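PDB 6LQF: AT-rich interactive domain-containing protein 4 from Arabidopsis thaliana, which binds DNA and a trimethylated histone H3 tail through its ARID-PHD cassette, and as an ISWI component regulates the floral transition in Arabidopsis. Local coordinates for residues E27-L30 and R31-Q35; M34-L37 and L38-H42; R113-E116 and T117-E121. All blocks are in the same frame, centred on the assembly; numbering follows the deposited sequence.

All three contacts are local, joining residues close in sequence along a helix or at its end, within the ARID part of the ARID-PHD cassette. Contacts 1 and 2 follow one another along helix 26-39, sharing Met34 and Gln35, with centres about 10 Å apart; contact 2 runs past the helix end into the turn at Arg40-His42. Contact 3 comes later, where helix 107-118 gives way to helix 120-124, its centre about 14 Å from contact 1 and 13 Å from contact 2. The two regions pack together: Val33 and Leu37 meet the Tyr118 backbone, Phe29 meets Leu119, and His42 hydrogen-bonds Glu121. Contact 1 supplies a zinc ligand; the nearest atoms of contact 3 and DNA are about 4 Å apart.

Contact 1 of 3, residues E27-L30 and R31-Q35; sequences EEFL and RDVMQ. With ZN (zinc ion), chain E.
Arg31 lies along Glu27, one helical turn earlier, and closes a side-on salt bridge in which NE and NH2 converge on a single carboxylate oxygen. Arg31 NE is 2.9 Å from Glu27 OE1, and NH2 of the same guanidinium is 3.0 Å from that OE1. The oxygen sits in the guanidinium plane, but both nitrogens come from one face of the carboxylate, and the two planes are 43° apart. The arginine stays extended from CG to NE, while a bend at chi2 of Glu27 (144°) brings its carboxylate alongside. Leu30 takes part through its carbonyl oxygen, which accepts Met34 N at 2.9 Å as part of the ordinary helical ladder, with Met34 CG lying against the same Leu30 O at 3.2 Å. On the inward side, Val33 lays CG2 over one face of the Phe29 ring, a CH-pi contact 3.8 Å from the ring centroid and nearest to CZ, at 3.5 Å. Asp32 binds the zinc ion through OD2 at 2.1 Å; His14, Cys16 and His126 complete the site, and Tyr122 hydrogen-bonds the same oxygen. Around helix 26-39, Glu27 and Leu30 touch Leu51 of a loop, while the Phe29 ring packs inward against Phe67 and Tyr70 of helix 66-74 and Tyr122 of helix 120-124.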
# COMPACT_ATOMS: atom_id res chain seq x y z
N GLU A 27 -15.52 -5.94 -0.57
CA GLU A 27 -16.80 -5.41 -0.09
C GLU A 27 -16.81 -5.26 1.43
O GLU A 27 -17.26 -4.23 1.98
CB GLU A 27 -17.94 -6.28 -0.58
CG GLU A 27 -19.24 -5.96 0.12
CD GLU A 27 -20.42 -6.09 -0.82
OE1 GLU A 27 -21.55 -5.94 -0.30
OE2 GLU A 27 -20.20 -6.35 -2.04
N GLU A 28 -16.32 -6.27 2.15
CA GLU A 28 -16.23 -6.17 3.60
C GLU A 28 -15.35 -5.00 4.03
O GLU A 28 -15.70 -4.26 4.94
CB GLU A 28 -15.68 -7.46 4.19
CG GLU A 28 -15.64 -7.40 5.70
CD GLU A 28 -15.23 -8.71 6.37
OE1 GLU A 28 -15.22 -9.77 5.70
OE2 GLU A 28 -14.94 -8.66 7.58
N PHE A 29 -14.21 -4.81 3.35
CA PHE A 29 -13.36 -3.66 3.65
C PHE A 29 -14.08 -2.33 3.43
O PHE A 29 -14.07 -1.48 4.33
CB PHE A 29 -12.08 -3.73 2.78
CG PHE A 29 -11.25 -2.53 2.89
CD1 PHE A 29 -10.38 -2.39 3.98
CD2 PHE A 29 -11.29 -1.53 1.93
CE1 PHE A 29 -9.59 -1.20 4.13
CE2 PHE A 29 -10.47 -0.36 2.08
CZ PHE A 29 -9.64 -0.23 3.17
N LEU A 30 -14.67 -2.15 2.25
CA LEU A 30 -15.26 -0.86 1.94
C LEU A 30 -16.43 -0.54 2.87
O LEU A 30 -16.60 0.61 3.28
CB LEU A 30 -15.72 -0.81 0.48
CG LEU A 30 -14.56 -0.78 -0.53
CD1 LEU A 30 -15.11 -0.93 -1.96
CD2 LEU A 30 -13.70 0.52 -0.41
N ARG A 31 -17.21 -1.55 3.23
CA ARG A 31 -18.31 -1.30 4.16
C ARG A 31 -17.77 -0.90 5.52
O ARG A 31 -18.34 -0.01 6.17
CB ARG A 31 -19.23 -2.53 4.23
CG ARG A 31 -20.00 -2.73 2.93
CD ARG A 31 -21.04 -3.81 3.12
NE ARG A 31 -21.76 -4.06 1.88
CZ ARG A 31 -22.81 -3.35 1.47
NH1 ARG A 31 -23.24 -2.32 2.20
NH2 ARG A 31 -23.40 -3.62 0.31
N ASP A 32 -16.64 -1.49 5.92
CA ASP A 32 -16.05 -1.09 7.21
C ASP A 32 -15.48 0.34 7.13
O ASP A 32 -15.59 1.11 8.11
CB ASP A 32 -14.95 -2.09 7.65
CG ASP A 32 -14.64 -1.96 9.07
OD1 ASP A 32 -15.51 -2.07 9.95
OD2 ASP A 32 -13.44 -1.74 9.34
N VAL A 33 -14.91 0.71 5.99
CA VAL A 33 -14.43 2.10 5.84
C VAL A 33 -15.59 3.09 5.92
O VAL A 33 -15.47 4.13 6.61
CB VAL A 33 -13.64 2.33 4.51
CG1 VAL A 33 -13.29 3.77 4.33
CG2 VAL A 33 -12.34 1.52 4.54
N MET A 34 -16.72 2.76 5.25
CA MET A 34 -17.87 3.67 5.28
C MET A 34 -18.37 3.82 6.72
O MET A 34 -18.63 4.95 7.16
CB MET A 34 -18.97 3.15 4.36
CG MET A 34 -18.57 3.14 2.93
SD MET A 34 -19.85 2.23 1.98
CE MET A 34 -21.23 3.28 2.19
N GLN A 35 -18.45 2.71 7.46
CA GLN A 35 -18.98 2.79 8.83
C GLN A 35 -18.05 3.63 9.71
O GLN A 35 -18.49 4.45 10.52
CB GLN A 35 -19.16 1.40 9.41
CG GLN A 35 -19.79 1.41 10.80
CD GLN A 35 -19.49 0.16 11.59
OE1 GLN A 35 -19.70 -0.96 11.11
NE2 GLN A 35 -18.98 0.33 12.79
ZN ZN E . -12.97 -1.53 11.35

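Contact 2 of 3, residues M34-L37 and L38-H42; sequences MQFL and LIRGH
Leu37 and His42 close the C-terminal end of helix 26-39 in a Schellman motif. His42 N reaches back to Leu37 O at 2.9 Å, and inside that loop Gly41 N bonds to Leu38 O at 3.0 Å. Gly41 makes the turn with a positive phi of 81°, a backbone shape open chiefly to glycine. The same Leu37-His42 pair also meets through side chains crossing at about a right angle: the CD2 methyl of Leu37 lies at the edge of the His42 imidazole, 4.0 Å from the ring atom CD2. One turn round, Arg40 lies beside Phe36 and places its CG over a face of the ring, 3.8 Å from the centroid, as a CH-pi contact. Bends at chi2 and chi3 curl the arginine back, so that NH1 also comes near Phe36 CZ; the guanidinium is turned 68° from the ring plane. Farther out, Phe36 meets the rings of His14 and Tyr122 edge-to-face and lies near the zinc site to which His14 belongs. His42 NE2 is hydrogen-bonded to Glu121 OE1 of helix 120-124, and Arg40 NH2 makes a long, weak ion pair with that oxygen. At the helix end itself, Ile39 turns its CG2 methyl onto the backbone, 3.2 Å from Phe36 O.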
# COMPACT_ATOMS: atom_id res chain seq x y z
N MET A 34 -16.72 2.76 5.25
CA MET A 34 -17.87 3.67 5.28
C MET A 34 -18.37 3.82 6.72
O MET A 34 -18.63 4.95 7.16
CB MET A 34 -18.97 3.15 4.36
CG MET A 34 -18.57 3.14 2.93
SD MET A 34 -19.85 2.23 1.98
CE MET A 34 -21.23 3.28 2.19
N GLN A 35 -18.45 2.71 7.46
CA GLN A 35 -18.98 2.79 8.83
C GLN A 35 -18.05 3.63 9.71
O GLN A 35 -18.49 4.45 10.52
CB GLN A 35 -19.16 1.40 9.41
CG GLN A 35 -19.79 1.41 10.80
CD GLN A 35 -19.49 0.16 11.59
OE1 GLN A 35 -19.70 -0.96 11.11
NE2 GLN A 35 -18.98 0.33 12.79
N PHE A 36 -16.75 3.46 9.50
CA PHE A 36 -15.74 4.19 10.27
C PHE A 36 -15.83 5.67 9.98
O PHE A 36 -15.77 6.49 10.88
CB PHE A 36 -14.33 3.68 9.92
CG PHE A 36 -13.24 4.42 10.60
CD1 PHE A 36 -12.92 4.12 11.91
CD2 PHE A 36 -12.53 5.45 9.94
CE1 PHE A 36 -11.93 4.84 12.58
CE2 PHE A 36 -11.54 6.15 10.61
CZ PHE A 36 -11.24 5.83 11.91
N LEU A 37 -15.90 6.05 8.71
CA LEU A 37 -15.98 7.46 8.33
C LEU A 37 -17.23 8.09 8.94
O LEU A 37 -17.15 9.24 9.39
CB LEU A 37 -16.02 7.61 6.80
CG LEU A 37 -14.66 7.25 6.18
CD1 LEU A 37 -14.78 7.28 4.66
CD2 LEU A 37 -13.54 8.18 6.63
N LEU A 38 -18.33 7.36 8.99
CA LEU A 38 -19.55 7.93 9.62
C LEU A 38 -19.38 8.09 11.12
O LEU A 38 -19.78 9.11 11.70
CB LEU A 38 -20.79 7.06 9.31
CG LEU A 38 -21.19 7.14 7.85
CD1 LEU A 38 -22.41 6.27 7.63
CD2 LEU A 38 -21.49 8.56 7.44
N ILE A 39 -18.80 7.11 11.80
CA ILE A 39 -18.64 7.25 13.24
C ILE A 39 -17.64 8.39 13.60
O ILE A 39 -17.76 9.03 14.68
CB ILE A 39 -18.23 5.90 13.86
CG1 ILE A 39 -18.71 5.81 15.31
CG2 ILE A 39 -16.75 5.68 13.78
CD1 ILE A 39 -20.16 6.15 15.47
N ARG A 40 -16.73 8.71 12.68
CA ARG A 40 -15.81 9.82 12.88
C ARG A 40 -16.38 11.18 12.45
O ARG A 40 -15.73 12.22 12.53
CB ARG A 40 -14.52 9.52 12.13
CG ARG A 40 -13.70 8.33 12.77
CD ARG A 40 -13.21 8.64 14.17
NE ARG A 40 -12.37 9.83 14.14
CZ ARG A 40 -11.03 9.84 14.16
NH1 ARG A 40 -10.34 8.71 14.27
NH2 ARG A 40 -10.38 10.99 14.10
N GLY A 41 -17.63 11.16 11.99
CA GLY A 41 -18.28 12.39 11.62
C GLY A 41 -17.98 12.97 10.25
O GLY A 41 -18.39 14.11 9.96
N HIS A 42 -17.36 12.18 9.36
CA HIS A 42 -17.05 12.71 8.03
C HIS A 42 -18.16 12.35 7.06
O HIS A 42 -17.91 11.65 6.04
CB HIS A 42 -15.71 12.15 7.50
CG HIS A 42 -14.55 12.33 8.45
ND1 HIS A 42 -14.21 13.53 9.05
CD2 HIS A 42 -13.65 11.42 8.90
CE1 HIS A 42 -13.16 13.35 9.84
NE2 HIS A 42 -12.78 12.08 9.74

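Contact 3 of 3, residues R113-E116 and T117-E121; sequences RHYE and TYLLE
Tyr115 lies against Leu119 at a break between two ARID helices, 107-118 and 120-124, where Leu119 leaves helical geometry and also holds the N-cap position of the second. With its CG trans to the backbone N (chi1 -165°), the tyrosine swings its ring along the chain toward the break. Leu119 CB stands almost exactly over the ring centre, a CH-pi contact 3.7 Å from the centroid, only 2° off the normal. Leu119 CD1 adds a touch on Tyr115 CD2 at 3.7 Å, while Leu120 CD1 approaches Tyr115 CE1. Beyond the ring, Tyr115 OH is hydrogen-bonded to Glu123, and the Phe79 ring packs nearly parallel to that of Tyr115.

Chi1 of Thr117 (-60°) turns OG1 back along the helix, so that it donates to Arg113 O at 3.0 Å from above the carbonyl plane; Thr117 N meets that oxygen from the opposite face. Nearby, His114 packs on a phosphate of the bound DNA, and Tyr118 reaches Leu37 of helix 26-39. At the break, Tyr115 O takes Leu119 N at 2.8 Å and, weakly, Leu120 N. A water then spans the next step, donating to Glu116 O at 2.9 Å and accepting from Glu121 N at 3.0 Å.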
# COMPACT_ATOMS: atom_id res chain seq x y z
N ARG A 113 -3.12 12.61 -1.19
CA ARG A 113 -4.25 13.43 -0.73
C ARG A 113 -5.49 12.55 -0.51
O ARG A 113 -6.20 12.69 0.48
CB ARG A 113 -4.51 14.54 -1.74
CG ARG A 113 -3.49 15.66 -1.76
CD ARG A 113 -3.97 16.91 -2.52
NE ARG A 113 -4.38 16.62 -3.89
CZ ARG A 113 -5.63 16.33 -4.26
NH1 ARG A 113 -6.59 16.28 -3.34
NH2 ARG A 113 -5.93 16.09 -5.52
N HIS A 114 -5.73 11.60 -1.42
CA HIS A 114 -6.90 10.75 -1.24
C HIS A 114 -6.70 9.84 -0.03
O HIS A 114 -7.68 9.52 0.67
CB HIS A 114 -7.15 9.86 -2.45
CG HIS A 114 -7.69 10.58 -3.66
ND1 HIS A 114 -8.74 11.46 -3.60
CD2 HIS A 114 -7.37 10.45 -4.98
CE1 HIS A 114 -9.03 11.88 -4.82
NE2 HIS A 114 -8.22 11.28 -5.68
N TYR A 115 -5.44 9.40 0.22
CA TYR A 115 -5.23 8.54 1.35
C TYR A 115 -5.50 9.33 2.63
O TYR A 115 -6.18 8.84 3.55
CB TYR A 115 -3.79 8.00 1.35
CG TYR A 115 -3.59 6.83 2.29
CD1 TYR A 115 -3.39 7.01 3.68
CD2 TYR A 115 -3.59 5.54 1.81
CE1 TYR A 115 -3.20 5.94 4.53
CE2 TYR A 115 -3.39 4.49 2.65
CZ TYR A 115 -3.20 4.69 4.00
OH TYR A 115 -3.02 3.58 4.81
N GLU A 116 -4.98 10.55 2.70
CA GLU A 116 -5.30 11.42 3.83
C GLU A 116 -6.80 11.61 4.04
O GLU A 116 -7.28 11.58 5.18
CB GLU A 116 -4.65 12.79 3.62
CG GLU A 116 -3.16 12.71 3.87
CD GLU A 116 -2.44 14.01 3.59
OE1 GLU A 116 -2.97 14.85 2.83
OE2 GLU A 116 -1.34 14.19 4.14
N THR A 117 -7.57 11.81 2.98
CA THR A 117 -9.02 12.03 3.09
C THR A 117 -9.75 10.78 3.60
O THR A 117 -10.59 10.86 4.52
CB THR A 117 -9.55 12.44 1.71
OG1 THR A 117 -8.89 13.66 1.32
CG2 THR A 117 -11.11 12.66 1.69
N TYR A 118 -9.50 9.61 2.97
CA TYR A 118 -10.35 8.47 3.19
C TYR A 118 -9.78 7.44 4.15
O TYR A 118 -10.54 6.68 4.78
CB TYR A 118 -10.65 7.75 1.86
CG TYR A 118 -11.56 8.52 0.95
CD1 TYR A 118 -12.94 8.49 1.15
CD2 TYR A 118 -11.05 9.27 -0.12
CE1 TYR A 118 -13.80 9.19 0.32
CE2 TYR A 118 -11.90 9.97 -0.99
CZ TYR A 118 -13.28 9.94 -0.73
OH TYR A 118 -14.14 10.61 -1.57
N LEU A 119 -8.43 7.36 4.24
CA LEU A 119 -7.82 6.14 4.80
C LEU A 119 -6.86 6.36 5.96
O LEU A 119 -6.58 5.40 6.69
CB LEU A 119 -7.08 5.38 3.68
CG LEU A 119 -7.96 4.82 2.56
CD1 LEU A 119 -7.07 4.24 1.40
CD2 LEU A 119 -8.86 3.77 3.17
N LEU A 120 -6.39 7.58 6.21
CA LEU A 120 -5.34 7.72 7.22
C LEU A 120 -5.82 7.45 8.65
O LEU A 120 -5.22 6.67 9.42
CB LEU A 120 -4.73 9.10 7.10
CG LEU A 120 -3.57 9.29 8.05
CD1 LEU A 120 -2.46 8.25 7.88
CD2 LEU A 120 -3.02 10.68 7.74
N GLU A 121 -6.96 8.07 9.02
CA GLU A 121 -7.53 7.78 10.32
C GLU A 121 -7.92 6.32 10.45
O GLU A 121 -7.72 5.69 11.48
CB GLU A 121 -8.76 8.67 10.56
CG GLU A 121 -8.35 10.13 10.63
CD GLU A 121 -9.51 11.08 10.85
OE1 GLU A 121 -10.70 10.67 10.75
OE2 GLU A 121 -9.20 12.26 11.16
O HOH W 1 -8.53 9.97 7.27